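Local coordinates for genome polyprotein (Chicken sicinivirus JSY, PDB 6QWT), which provides, as the 3Dpol part of the polyprotein, an RNA-dependent RNA polymerase that probably copies the viral genome during replication, at residues A[68-73]-A[308-313]; A[99-104]-A[196-201]; A[205-210]-A[217-222]; A[320-325]-A[342-347]; A[404-409]-A[437-442]. All coordinates share one frame; numbering follows the deposited sequence.

Interaction 1 of 5, residues A[68-73]-A[308-313]; sequences PSLIPA and NNISLL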
# COMPACT_ATOMS: atom_id res chain seq x y z
N PRO A 68 23.44 -0.83 -14.79
CA PRO A 68 24.02 0.41 -15.35
C PRO A 68 23.11 1.63 -15.33
O PRO A 68 23.62 2.75 -15.19
CB PRO A 68 24.36 -0.01 -16.79
CG PRO A 68 24.69 -1.44 -16.67
CD PRO A 68 23.74 -2.00 -15.64
N SER A 69 21.80 1.46 -15.47
CA SER A 69 20.88 2.58 -15.51
C SER A 69 20.28 2.92 -14.15
O SER A 69 19.47 3.85 -14.07
CB SER A 69 19.76 2.31 -16.52
OG SER A 69 18.92 1.25 -16.09
N LEU A 70 20.66 2.20 -13.09
CA LEU A 70 20.01 2.40 -11.80
C LEU A 70 20.42 3.72 -11.15
O LEU A 70 19.55 4.52 -10.76
CB LEU A 70 20.32 1.22 -10.86
CG LEU A 70 19.70 1.34 -9.46
CD1 LEU A 70 18.20 1.60 -9.55
CD2 LEU A 70 19.99 0.10 -8.63
N ILE A 71 21.72 3.96 -11.02
CA ILE A 71 22.18 5.23 -10.45
C ILE A 71 21.69 6.43 -11.25
O ILE A 71 21.24 7.41 -10.64
CB ILE A 71 23.72 5.22 -10.29
CG1 ILE A 71 24.16 4.07 -9.39
CG2 ILE A 71 24.21 6.58 -9.79
CD1 ILE A 71 24.34 4.45 -7.95
N PRO A 72 21.76 6.43 -12.59
CA PRO A 72 21.13 7.54 -13.33
C PRO A 72 19.65 7.72 -13.01
O PRO A 72 19.17 8.85 -12.93
CB PRO A 72 21.36 7.15 -14.80
CG PRO A 72 22.60 6.34 -14.77
CD PRO A 72 22.52 5.55 -13.50
N ALA A 73 18.91 6.62 -12.81
CA ALA A 73 17.50 6.73 -12.48
C ALA A 73 17.30 7.38 -11.12
O ALA A 73 16.39 8.19 -10.94
CB ALA A 73 16.83 5.36 -12.52
N ASN A 308 9.51 2.23 -6.69
CA ASN A 308 8.83 1.97 -7.96
C ASN A 308 9.20 3.01 -9.01
O ASN A 308 9.48 2.67 -10.16
CB ASN A 308 7.33 1.94 -7.72
CG ASN A 308 6.61 1.04 -8.69
OD1 ASN A 308 7.12 0.73 -9.77
ND2 ASN A 308 5.43 0.57 -8.30
N ASN A 309 9.21 4.29 -8.63
CA ASN A 309 9.59 5.35 -9.57
C ASN A 309 11.00 5.12 -10.09
O ASN A 309 11.25 5.18 -11.30
CB ASN A 309 9.48 6.72 -8.89
CG ASN A 309 8.11 7.35 -9.06
OD1 ASN A 309 7.94 8.31 -9.83
ND2 ASN A 309 7.13 6.84 -8.32
N ILE A 310 11.95 4.85 -9.18
CA ILE A 310 13.34 4.64 -9.57
C ILE A 310 13.47 3.46 -10.52
O ILE A 310 14.15 3.52 -11.54
CB ILE A 310 14.23 4.45 -8.32
CG1 ILE A 310 14.07 5.63 -7.35
CG2 ILE A 310 15.68 4.25 -8.72
CD1 ILE A 310 15.01 6.75 -7.58
N SER A 311 12.81 2.35 -10.18
CA SER A 311 12.92 1.14 -10.99
C SER A 311 12.38 1.36 -12.39
O SER A 311 13.02 0.99 -13.38
CB SER A 311 12.20 -0.02 -10.29
OG SER A 311 12.70 -0.19 -8.98
N LEU A 312 11.19 1.96 -12.50
CA LEU A 312 10.61 2.25 -13.81
C LEU A 312 11.51 3.16 -14.63
O LEU A 312 11.74 2.91 -15.82
CB LEU A 312 9.23 2.88 -13.65
CG LEU A 312 8.11 1.98 -13.11
CD1 LEU A 312 6.98 2.83 -12.53
CD2 LEU A 312 7.59 1.05 -14.20
N LEU A 313 12.02 4.22 -14.01
CA LEU A 313 12.91 5.14 -14.72
C LEU A 313 14.17 4.42 -15.20
O LEU A 313 14.67 4.70 -16.29
CB LEU A 313 13.27 6.32 -13.82
CG LEU A 313 12.15 7.33 -13.56
CD1 LEU A 313 12.42 8.17 -12.32
CD2 LEU A 313 11.94 8.23 -14.77
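The methyl of Ala-73 fits against the helix 298-316, its CB 3.4 Å from the carbonyl O of Ile-310 and 3.9 Å from CB of Leu-313. One turn back, CD1 of Leu-70 meets the CG2 branch of Ile-310 at 3.7 Å, the two side chains crossing at about a right angle. Leu-70 gets there because its CG points opposite the backbone N (chi1 179°), which carries the branch across although the CB bond itself runs neither to nor from the partner helix. Ile-310 works with both arms: CG2 faces Leu-70 and also lies 4.1 Å from Ala-73 CB, while CD1 reaches out to the carbonyl O of Ala-73 at 3.9 Å.

Further out, Leu-70 also packs on Val-244, Val-245 and Leu-248 of helix 243-256, and Leu-313 touches Trp-327. Ser-69 OG bonds to the carbonyl of Ser-314, just past the end of 308-313. The helix 298-316 follows the glycine-rich loop of polymerase motif B in the palm, so the start of helix 70-81 is fitted onto the palm's core helix. Alanine's small methyl permits a close backbone approach, and cohesion across the two segments is dispersive, resting on shape rather than on polar bonds.

Interaction 2 of 5, residues A[99-104]-A[196-201]; sequences PLLDGI and AMHSQP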
# COMPACT_ATOMS: atom_id res chain seq x y z
N PRO A 99 -0.13 19.69 11.33
CA PRO A 99 -1.12 20.13 10.33
C PRO A 99 -1.05 19.38 9.00
O PRO A 99 -2.01 19.45 8.22
CB PRO A 99 -0.79 21.62 10.14
CG PRO A 99 -0.22 22.03 11.45
CD PRO A 99 0.54 20.84 11.97
N LEU A 100 0.04 18.67 8.72
CA LEU A 100 0.21 17.99 7.44
C LEU A 100 0.23 16.47 7.56
O LEU A 100 0.36 15.79 6.54
CB LEU A 100 1.49 18.46 6.75
CG LEU A 100 1.59 19.95 6.47
CD1 LEU A 100 2.94 20.30 5.86
CD2 LEU A 100 0.45 20.39 5.56
N LEU A 101 0.09 15.92 8.76
CA LEU A 101 0.21 14.48 8.96
C LEU A 101 -0.57 14.08 10.20
O LEU A 101 -0.37 14.65 11.28
CB LEU A 101 1.68 14.07 9.09
CG LEU A 101 2.03 12.59 8.88
CD1 LEU A 101 1.84 12.18 7.42
CD2 LEU A 101 3.45 12.30 9.34
N ASP A 102 -1.46 13.10 10.05
CA ASP A 102 -2.29 12.67 11.16
C ASP A 102 -1.47 11.84 12.15
O ASP A 102 -0.44 11.25 11.81
CB ASP A 102 -3.48 11.85 10.66
CG ASP A 102 -4.70 12.71 10.40
OD1 ASP A 102 -5.10 13.48 11.30
OD2 ASP A 102 -5.27 12.62 9.29
N GLY A 103 -1.94 11.81 13.39
CA GLY A 103 -1.31 11.00 14.42
C GLY A 103 -1.50 9.52 14.17
O GLY A 103 -2.14 9.08 13.22
N ILE A 104 -0.91 8.72 15.06
CA ILE A 104 -0.94 7.28 14.90
C ILE A 104 -2.33 6.74 15.21
O ILE A 104 -3.11 7.35 15.96
CB ILE A 104 0.12 6.60 15.78
CG1 ILE A 104 -0.11 6.94 17.26
CG2 ILE A 104 1.53 7.00 15.35
CD1 ILE A 104 0.79 6.18 18.20
N ALA A 196 5.78 16.14 3.38
CA ALA A 196 5.89 16.74 2.06
C ALA A 196 5.15 15.93 1.01
O ALA A 196 4.56 16.49 0.08
CB ALA A 196 7.37 16.90 1.68
N MET A 197 5.17 14.60 1.13
CA MET A 197 4.59 13.73 0.11
C MET A 197 3.13 13.41 0.38
O MET A 197 2.29 13.52 -0.52
CB MET A 197 5.41 12.44 -0.00
CG MET A 197 6.83 12.67 -0.46
SD MET A 197 7.76 11.14 -0.62
CE MET A 197 6.86 10.31 -1.92
N HIS A 198 2.81 13.00 1.62
CA HIS A 198 1.44 12.63 1.96
C HIS A 198 0.47 13.78 1.78
O HIS A 198 -0.68 13.57 1.39
CB HIS A 198 1.39 12.11 3.40
CG HIS A 198 0.12 11.40 3.75
ND1 HIS A 198 -1.01 12.06 4.18
CD2 HIS A 198 -0.19 10.08 3.75
CE1 HIS A 198 -1.97 11.18 4.42
NE2 HIS A 198 -1.49 9.97 4.17
N SER A 199 0.91 15.01 2.04
CA SER A 199 0.04 16.17 1.89
C SER A 199 -0.06 16.67 0.46
O SER A 199 -0.80 17.63 0.20
CB SER A 199 0.52 17.32 2.79
OG SER A 199 1.55 18.05 2.15
N GLN A 200 0.67 16.07 -0.48
CA GLN A 200 0.63 16.47 -1.89
C GLN A 200 0.61 15.24 -2.79
O GLN A 200 1.51 15.03 -3.61
CB GLN A 200 1.82 17.37 -2.23
CG GLN A 200 1.90 18.65 -1.39
CD GLN A 200 3.14 19.47 -1.69
OE1 GLN A 200 3.05 20.55 -2.26
NE2 GLN A 200 4.30 18.95 -1.30
N PRO A 201 -0.42 14.39 -2.67
CA PRO A 201 -0.48 13.20 -3.53
C PRO A 201 -0.63 13.59 -4.99
O PRO A 201 -1.36 14.52 -5.34
CB PRO A 201 -1.70 12.43 -3.00
CG PRO A 201 -2.51 13.44 -2.31
CD PRO A 201 -1.60 14.50 -1.80
O HOH W 1 -1.14 14.69 4.99
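ND1 of His-198 lies 2.8 Å from water 1, which sits in the plane of the imidazole at its edge. The same water approaches the carbonyl O of Leu-100 and appears to donate to it, but the modelled separation is too short to be relied on, so the bridge is best read as approximate. Beside it the contact is apolar. CD1 of Leu-101 comes within 4.0 Å of His-198 CB and 4.1 Å of CG, crossing the histidine side chain at about a right angle; chi1 of -162° swings the leucine CG opposite its own backbone N and brings that branch over. Next to this, CD2 of Leu-100 meets CB of Ser-199 at 4.1 Å.

In the fold, the small antiparallel hairpin of strand 97-98 and the weakly bonded strand 101-102 rests here on the C-terminal end of helix 191-198, at the surface of the polymerase. Arg-187 of helix 180-189 bonds to the carbonyl of Asp-102 and packs on Leu-101. The polar end of Ser-199 turns back to its own helix, OG bonding to the carbonyl of Glu-195. Just beyond, Gln-200 NE2 gives a nearly straight bond (173°) of 2.8 Å to Ala-196 O, in the carbonyl plane and on a lone pair.

Interaction 3 of 5, residues A[205-210]-A[217-222]; sequences GSAVGC and TPFYHS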
# COMPACT_ATOMS: atom_id res chain seq x y z
N GLY A 205 5.74 11.54 -7.99
CA GLY A 205 5.39 10.25 -8.56
C GLY A 205 4.67 9.32 -7.62
O GLY A 205 4.64 8.11 -7.87
N SER A 206 4.07 9.85 -6.55
CA SER A 206 3.44 9.03 -5.53
C SER A 206 2.00 9.46 -5.31
O SER A 206 1.71 10.66 -5.19
CB SER A 206 4.21 9.10 -4.21
OG SER A 206 3.49 8.46 -3.18
N ALA A 207 1.10 8.48 -5.24
CA ALA A 207 -0.30 8.72 -4.93
C ALA A 207 -0.65 8.41 -3.48
O ALA A 207 -1.83 8.45 -3.12
CB ALA A 207 -1.19 7.89 -5.87
N VAL A 208 0.35 8.09 -2.66
CA VAL A 208 0.09 7.76 -1.26
C VAL A 208 -0.50 8.96 -0.54
O VAL A 208 -0.01 10.09 -0.68
CB VAL A 208 1.38 7.27 -0.58
CG1 VAL A 208 1.17 7.09 0.92
CG2 VAL A 208 1.87 5.99 -1.23
N GLY A 209 -1.55 8.72 0.23
CA GLY A 209 -2.28 9.78 0.90
C GLY A 209 -3.41 10.38 0.10
O GLY A 209 -4.02 11.35 0.55
N CYS A 210 -3.70 9.83 -1.08
CA CYS A 210 -4.74 10.39 -1.92
C CYS A 210 -6.12 10.01 -1.42
O CYS A 210 -6.31 8.98 -0.76
CB CYS A 210 -4.58 9.92 -3.36
SG CYS A 210 -5.13 8.23 -3.63
N THR A 217 -9.58 13.78 -10.04
CA THR A 217 -9.62 14.87 -11.03
C THR A 217 -8.23 15.37 -11.37
O THR A 217 -7.87 15.38 -12.56
CB THR A 217 -10.56 15.98 -10.54
OG1 THR A 217 -11.91 15.51 -10.52
CG2 THR A 217 -10.46 17.21 -11.45
N PRO A 218 -7.39 15.80 -10.41
CA PRO A 218 -6.03 16.22 -10.80
C PRO A 218 -5.17 15.07 -11.31
O PRO A 218 -4.30 15.31 -12.16
CB PRO A 218 -5.46 16.84 -9.51
CG PRO A 218 -6.24 16.20 -8.42
CD PRO A 218 -7.62 16.02 -8.97
N PHE A 219 -5.37 13.85 -10.82
CA PHE A 219 -4.68 12.69 -11.40
C PHE A 219 -4.99 12.57 -12.89
O PHE A 219 -4.08 12.38 -13.71
CB PHE A 219 -5.08 11.41 -10.67
CG PHE A 219 -4.50 11.26 -9.29
CD1 PHE A 219 -4.80 10.15 -8.51
CD2 PHE A 219 -3.65 12.23 -8.76
CE1 PHE A 219 -4.27 10.01 -7.24
CE2 PHE A 219 -3.13 12.09 -7.48
CZ PHE A 219 -3.43 10.98 -6.72
N TYR A 220 -6.27 12.66 -13.24
CA TYR A 220 -6.71 12.54 -14.62
C TYR A 220 -6.09 13.63 -15.50
O TYR A 220 -5.51 13.34 -16.55
CB TYR A 220 -8.24 12.61 -14.67
CG TYR A 220 -8.87 12.52 -16.03
CD1 TYR A 220 -9.20 11.29 -16.59
CD2 TYR A 220 -9.19 13.67 -16.75
CE1 TYR A 220 -9.80 11.20 -17.83
CE2 TYR A 220 -9.80 13.59 -17.99
CZ TYR A 220 -10.10 12.35 -18.52
OH TYR A 220 -10.70 12.27 -19.76
N HIS A 221 -6.20 14.88 -15.07
CA HIS A 221 -5.71 15.98 -15.90
C HIS A 221 -4.19 16.04 -15.96
O HIS A 221 -3.65 16.67 -16.88
CB HIS A 221 -6.28 17.31 -15.37
CG HIS A 221 -7.76 17.43 -15.54
ND1 HIS A 221 -8.37 17.50 -16.77
CD2 HIS A 221 -8.76 17.49 -14.62
CE1 HIS A 221 -9.68 17.60 -16.61
NE2 HIS A 221 -9.94 17.60 -15.32
N SER A 222 -3.49 15.40 -15.02
CA SER A 222 -2.03 15.40 -15.07
C SER A 222 -1.52 14.55 -16.23
O SER A 222 -0.41 14.79 -16.73
CB SER A 222 -1.45 14.90 -13.75
OG SER A 222 -1.45 13.48 -13.70
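A cysteine sulfur lies beside a phenyl ring: Cys-210 SG is 5.4 Å from the centroid of the Phe-219 ring and 77° off its normal, hence at the edge and not over a face. Cys-210 holds SG between its backbone N and carbonyl carbon (chi1 76°), which puts the sulfur 4.1 Å from CE1 of Phe-219. The methylene of the same cysteine comes closer, with CB 3.7 Å from CZ of Phe-219. Ala-207 adds its methyl to the same end of the ring, CB to CZ measuring 3.9 Å, so the CZ-CE1 corner of the phenyl is received by two side chains.

What brings those two together is a type II beta turn from Ala-207 to Cys-210, closed by the Cys-210 N to Ala-207 O bond. Gly-209 takes its positive-phi third position (phi 89°), which suits a residue with no side chain. Leu-330 and Phe-386 also touch the Phe-219 ring, and Ala-207 shares backbone hydrogen bonds with Cys-331, just before the palm's YGDD motif. Helix 212-222 thus packs back on the loop before it through the buried Phe-219 ring, chiefly by dispersion, with at most a modest polar contribution from the sulfur at the ring edge.

Interaction 4 of 5, residues A[320-325]-A[342-347]; sequences PDFDTS and PSIHPS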
# COMPACT_ATOMS: atom_id res chain seq x y z
N PRO A 320 16.07 3.83 -26.45
CA PRO A 320 16.79 4.84 -27.25
C PRO A 320 16.03 6.14 -27.45
O PRO A 320 16.66 7.19 -27.59
CB PRO A 320 17.02 4.11 -28.59
CG PRO A 320 15.99 3.02 -28.63
CD PRO A 320 15.82 2.59 -27.20
N ASP A 321 14.70 6.10 -27.46
CA ASP A 321 13.89 7.28 -27.73
C ASP A 321 13.30 7.90 -26.48
O ASP A 321 12.42 8.76 -26.59
CB ASP A 321 12.78 6.94 -28.72
CG ASP A 321 13.31 6.37 -30.02
OD1 ASP A 321 12.92 5.24 -30.38
OD2 ASP A 321 14.13 7.06 -30.67
N PHE A 322 13.75 7.49 -25.30
CA PHE A 322 13.20 8.04 -24.06
C PHE A 322 13.56 9.52 -23.94
O PHE A 322 14.74 9.88 -23.98
CB PHE A 322 13.71 7.27 -22.85
CG PHE A 322 13.28 7.87 -21.53
CD1 PHE A 322 11.94 8.09 -21.26
CD2 PHE A 322 14.21 8.21 -20.57
CE1 PHE A 322 11.54 8.64 -20.06
CE2 PHE A 322 13.82 8.76 -19.36
CZ PHE A 322 12.48 8.97 -19.11
N ASP A 323 12.55 10.36 -23.81
CA ASP A 323 12.74 11.78 -23.54
C ASP A 323 12.76 11.96 -22.03
O ASP A 323 11.74 11.77 -21.36
CB ASP A 323 11.63 12.60 -24.19
CG ASP A 323 11.94 14.09 -24.23
OD1 ASP A 323 12.45 14.62 -23.22
OD2 ASP A 323 11.65 14.73 -25.26
N THR A 324 13.92 12.34 -21.49
CA THR A 324 14.08 12.45 -20.04
C THR A 324 13.29 13.60 -19.44
O THR A 324 13.32 13.78 -18.22
CB THR A 324 15.56 12.60 -19.67
OG1 THR A 324 16.09 13.79 -20.26
CG2 THR A 324 16.35 11.39 -20.16
N SER A 325 12.58 14.38 -20.26
CA SER A 325 11.76 15.48 -19.78
C SER A 325 10.27 15.31 -20.04
O SER A 325 9.49 16.11 -19.52
CB SER A 325 12.23 16.80 -20.41
OG SER A 325 13.48 17.20 -19.88
N PRO A 342 8.04 10.06 -26.62
CA PRO A 342 7.14 9.08 -27.23
C PRO A 342 6.75 7.95 -26.27
O PRO A 342 7.42 7.72 -25.27
CB PRO A 342 7.96 8.53 -28.40
CG PRO A 342 9.38 8.73 -27.99
CD PRO A 342 9.39 10.02 -27.23
N SER A 343 5.66 7.25 -26.60
CA SER A 343 5.12 6.24 -25.71
C SER A 343 6.02 5.01 -25.68
O SER A 343 6.39 4.47 -26.73
CB SER A 343 3.71 5.85 -26.16
OG SER A 343 3.18 4.83 -25.34
N ILE A 344 6.36 4.57 -24.47
CA ILE A 344 7.13 3.35 -24.27
C ILE A 344 6.17 2.25 -23.84
O ILE A 344 5.47 2.38 -22.83
CB ILE A 344 8.24 3.55 -23.22
CG1 ILE A 344 9.25 4.59 -23.72
CG2 ILE A 344 8.94 2.23 -22.91
CD1 ILE A 344 10.42 4.81 -22.78
N HIS A 345 6.12 1.17 -24.62
CA HIS A 345 5.17 0.11 -24.34
C HIS A 345 5.62 -0.69 -23.12
O HIS A 345 6.82 -0.91 -22.92
CB HIS A 345 5.04 -0.81 -25.56
CG HIS A 345 3.81 -1.67 -25.55
ND1 HIS A 345 3.77 -2.90 -24.94
CD2 HIS A 345 2.59 -1.47 -26.10
CE1 HIS A 345 2.57 -3.43 -25.10
NE2 HIS A 345 1.83 -2.58 -25.80
N PRO A 346 4.68 -1.13 -22.27
CA PRO A 346 5.07 -1.93 -21.10
C PRO A 346 5.74 -3.24 -21.46
O PRO A 346 6.36 -3.86 -20.58
CB PRO A 346 3.74 -2.17 -20.36
CG PRO A 346 2.68 -1.88 -21.37
CD PRO A 346 3.24 -0.83 -22.27
N SER A 347 5.64 -3.70 -22.71
CA SER A 347 6.44 -4.84 -23.15
C SER A 347 7.92 -4.56 -22.97
O SER A 347 8.68 -5.42 -22.50
CB SER A 347 6.14 -5.15 -24.62
OG SER A 347 5.07 -6.06 -24.73
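The Phe-322 ring receives Ile-344 CD1 at an oblique angle, 3.9 Å from its CD1, while the backbone N of Thr-324 stands 4.1 Å above the middle of one face. Trp-327 meets the same ring with the planes about 40° apart. The other flat group, the imidazole of His-345, carries Pro-346 CD over one face and makes an edge-to-face pair with Trp-230.

This is the outer end of the polymerase palm. The loop 320-325 leads into strand 327-332. Segment 342-347 comes after strand 335-340 and enters helix 346-356, the helix of motif D; the hairpin formed by the two strands carries the YGDD motif at its turn. The contact therefore joins the lead-in and the exit of that hairpin.

Phe-322 points its CB bond away overall, yet CB still lies 4.1 Å from Ile-344 CD1; CG, set opposite the backbone N (chi1 175°), brings the ring alongside that methyl. Met-316 of helix 298-316 packs on both side chains. Nearer the surface, the ring of Pro-342, which follows a cis peptide bond, lies against the backbone of Asp-321, with the carbonyl O of Asp-321 3.3 Å from CD.

Each segment is also shaped from within. Asp-323 OD1 accepts from Ser-325 N at 3.0 Å, an Asx turn that bends the loop. His-345 is the N-cap of helix 346-356. Its NE2 bonds to the carbonyl of Pro-371, which probably favours the proton there, and ND1 accepts from Ser-347 N at 3.0 Å, the donor tilted 19° from the ring plane.

Interaction 5 of 5, residues A[404-409]-A[437-442]; sequences TYQQSV and QKWCDT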
# COMPACT_ATOMS: atom_id res chain seq x y z
N THR A 404 -15.77 -5.44 -6.67
CA THR A 404 -15.34 -5.02 -5.34
C THR A 404 -16.51 -5.00 -4.36
O THR A 404 -16.50 -5.71 -3.35
CB THR A 404 -14.66 -3.65 -5.42
OG1 THR A 404 -13.46 -3.74 -6.20
CG2 THR A 404 -14.32 -3.15 -4.03
N TYR A 405 -17.53 -4.19 -4.65
CA TYR A 405 -18.63 -4.04 -3.70
C TYR A 405 -19.72 -5.10 -3.86
O TYR A 405 -20.51 -5.29 -2.94
CB TYR A 405 -19.26 -2.64 -3.81
CG TYR A 405 -19.59 -2.17 -5.20
CD1 TYR A 405 -18.69 -1.40 -5.93
CD2 TYR A 405 -20.82 -2.46 -5.78
CE1 TYR A 405 -18.99 -0.95 -7.21
CE2 TYR A 405 -21.13 -2.01 -7.06
CZ TYR A 405 -20.21 -1.26 -7.77
OH TYR A 405 -20.51 -0.81 -9.04
N GLN A 406 -19.77 -5.79 -5.01
CA GLN A 406 -20.70 -6.90 -5.14
C GLN A 406 -20.26 -8.09 -4.29
O GLN A 406 -21.10 -8.77 -3.68
CB GLN A 406 -20.83 -7.32 -6.60
CG GLN A 406 -21.66 -6.35 -7.44
CD GLN A 406 -21.58 -6.64 -8.93
OE1 GLN A 406 -20.72 -7.40 -9.38
NE2 GLN A 406 -22.48 -6.04 -9.70
N GLN A 407 -18.95 -8.35 -4.22
CA GLN A 407 -18.46 -9.48 -3.44
C GLN A 407 -18.31 -9.13 -1.97
O GLN A 407 -18.64 -9.94 -1.10
CB GLN A 407 -17.13 -9.97 -4.01
CG GLN A 407 -17.21 -10.51 -5.43
CD GLN A 407 -18.13 -11.70 -5.56
OE1 GLN A 407 -17.99 -12.70 -4.85
NE2 GLN A 407 -19.09 -11.61 -6.48
N SER A 408 -17.81 -7.93 -1.66
CA SER A 408 -17.54 -7.57 -0.27
C SER A 408 -18.81 -7.53 0.56
O SER A 408 -18.78 -7.85 1.76
CB SER A 408 -16.83 -6.22 -0.18
OG SER A 408 -15.52 -6.30 -0.71
N VAL A 409 -19.94 -7.15 -0.05
CA VAL A 409 -21.17 -7.00 0.71
C VAL A 409 -21.69 -8.34 1.21
O VAL A 409 -22.50 -8.38 2.15
CB VAL A 409 -22.24 -6.29 -0.15
CG1 VAL A 409 -22.83 -7.25 -1.18
CG2 VAL A 409 -23.33 -5.70 0.74
N GLN A 437 -28.51 1.94 -8.10
CA GLN A 437 -29.80 1.43 -7.66
C GLN A 437 -29.90 -0.08 -7.86
O GLN A 437 -30.47 -0.79 -7.02
CB GLN A 437 -30.93 2.14 -8.41
CG GLN A 437 -32.30 1.92 -7.80
CD GLN A 437 -32.35 2.34 -6.35
OE1 GLN A 437 -31.90 3.42 -5.98
NE2 GLN A 437 -32.91 1.47 -5.50
N LYS A 438 -29.34 -0.59 -8.96
CA LYS A 438 -29.40 -2.03 -9.22
C LYS A 438 -28.66 -2.81 -8.15
O LYS A 438 -29.13 -3.86 -7.69
CB LYS A 438 -28.82 -2.34 -10.61
CG LYS A 438 -29.75 -1.99 -11.76
CD LYS A 438 -29.03 -2.12 -13.10
CE LYS A 438 -29.95 -1.79 -14.27
NZ LYS A 438 -30.35 -0.36 -14.29
N TRP A 439 -27.49 -2.31 -7.72
CA TRP A 439 -26.77 -2.94 -6.63
C TRP A 439 -27.58 -2.88 -5.34
O TRP A 439 -27.71 -3.88 -4.62
CB TRP A 439 -25.41 -2.27 -6.45
CG TRP A 439 -24.65 -2.77 -5.26
CD1 TRP A 439 -24.01 -3.97 -5.13
CD2 TRP A 439 -24.44 -2.07 -4.02
NE1 TRP A 439 -23.43 -4.07 -3.89
CE2 TRP A 439 -23.68 -2.91 -3.19
CE3 TRP A 439 -24.83 -0.82 -3.54
CZ2 TRP A 439 -23.29 -2.54 -1.90
CZ3 TRP A 439 -24.46 -0.45 -2.26
CH2 TRP A 439 -23.69 -1.31 -1.46
N CYS A 440 -28.14 -1.71 -5.02
CA CYS A 440 -28.93 -1.56 -3.80
C CYS A 440 -30.14 -2.50 -3.81
O CYS A 440 -30.44 -3.14 -2.80
CB CYS A 440 -29.39 -0.12 -3.63
SG CYS A 440 -28.07 1.10 -3.40
N ASP A 441 -30.85 -2.58 -4.94
CA ASP A 441 -32.05 -3.40 -5.00
C ASP A 441 -31.71 -4.88 -4.87
O ASP A 441 -32.43 -5.63 -4.19
CB ASP A 441 -32.80 -3.13 -6.31
CG ASP A 441 -33.48 -1.77 -6.32
OD1 ASP A 441 -33.60 -1.15 -5.24
OD2 ASP A 441 -33.88 -1.32 -7.41
N THR A 442 -30.63 -5.33 -5.51
CA THR A 442 -30.25 -6.74 -5.41
C THR A 442 -29.82 -7.09 -3.99
O THR A 442 -30.17 -8.17 -3.48
CB THR A 442 -29.13 -7.04 -6.41
OG1 THR A 442 -29.55 -6.69 -7.72
CG2 THR A 442 -28.78 -8.53 -6.38
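Aromatic packing dominates: the edge of Tyr-405 is directed at one face of the Trp-439 indole in a T-shaped pair, with the tyrosine ring and the five-membered ring 4.9 Å apart between centroids and their planes at 82°. CD2 of Tyr-405 does the touching, 3.6 Å from both CD1 and NE1 of Trp-439, and CE2 follows at 4.0 Å from CD1. Tyr-405 holds its CG between the backbone N and the carbonyl carbon (chi1 49°), folding the ring back along its own helix to meet the indole.

The polar link is slight. Trp-439 NE1 donates to the carbonyl O of Tyr-405 at 3.3 Å, a weak bond bent to 136°, so one residue offers the indole both its ring edge and its backbone oxygen.

These are helices 402-408 and 433-449 of the C-terminal thumb, and the tryptophan lies between them; helix 417-428 backs it, with Leu-424 and Ala-428 against the indole and Ala-428 also touching Tyr-405.

Aliphatic contacts flank the stack. Val-409 lays CG2 4.1 Å from CZ2 on the six-membered ring of the indole, while CG of Gln-406 lies 4.1 Å from CD1 of Trp-439, these two side chains running past each other in opposite directions.

Helix-internal bonds come last. Lys-438 O accepts from Thr-442 N and OG1, and Thr-404 O from Ser-408 N and OG; in each case the two donors arrive from opposite faces of the carbonyl plane.

Overall arrangement
Running from the N terminus, interaction 1 opens at 68-73 and closes 235 residues later at 308-313, joining helix 70-81 to the palm helix 298-316. Nested inside that loop, in series, interaction 2 sets the 97-102 hairpin on the end of helix 191-198 and interaction 3 sets loop 205-210 on helix 212-222. These two touch: Pro-201 packs on Val-208 and Phe-219. Interaction 3 also meets interaction 1, where Asn-309 ND2 probably bonds to Gly-205 O. Interaction 4 follows, a short closure around the YGDD hairpin, its centre about 14 Å from that of interaction 1. Interaction 5 closes the last loop, within the thumb, about 42 Å from interaction 1 between centres. None of the five loops cross.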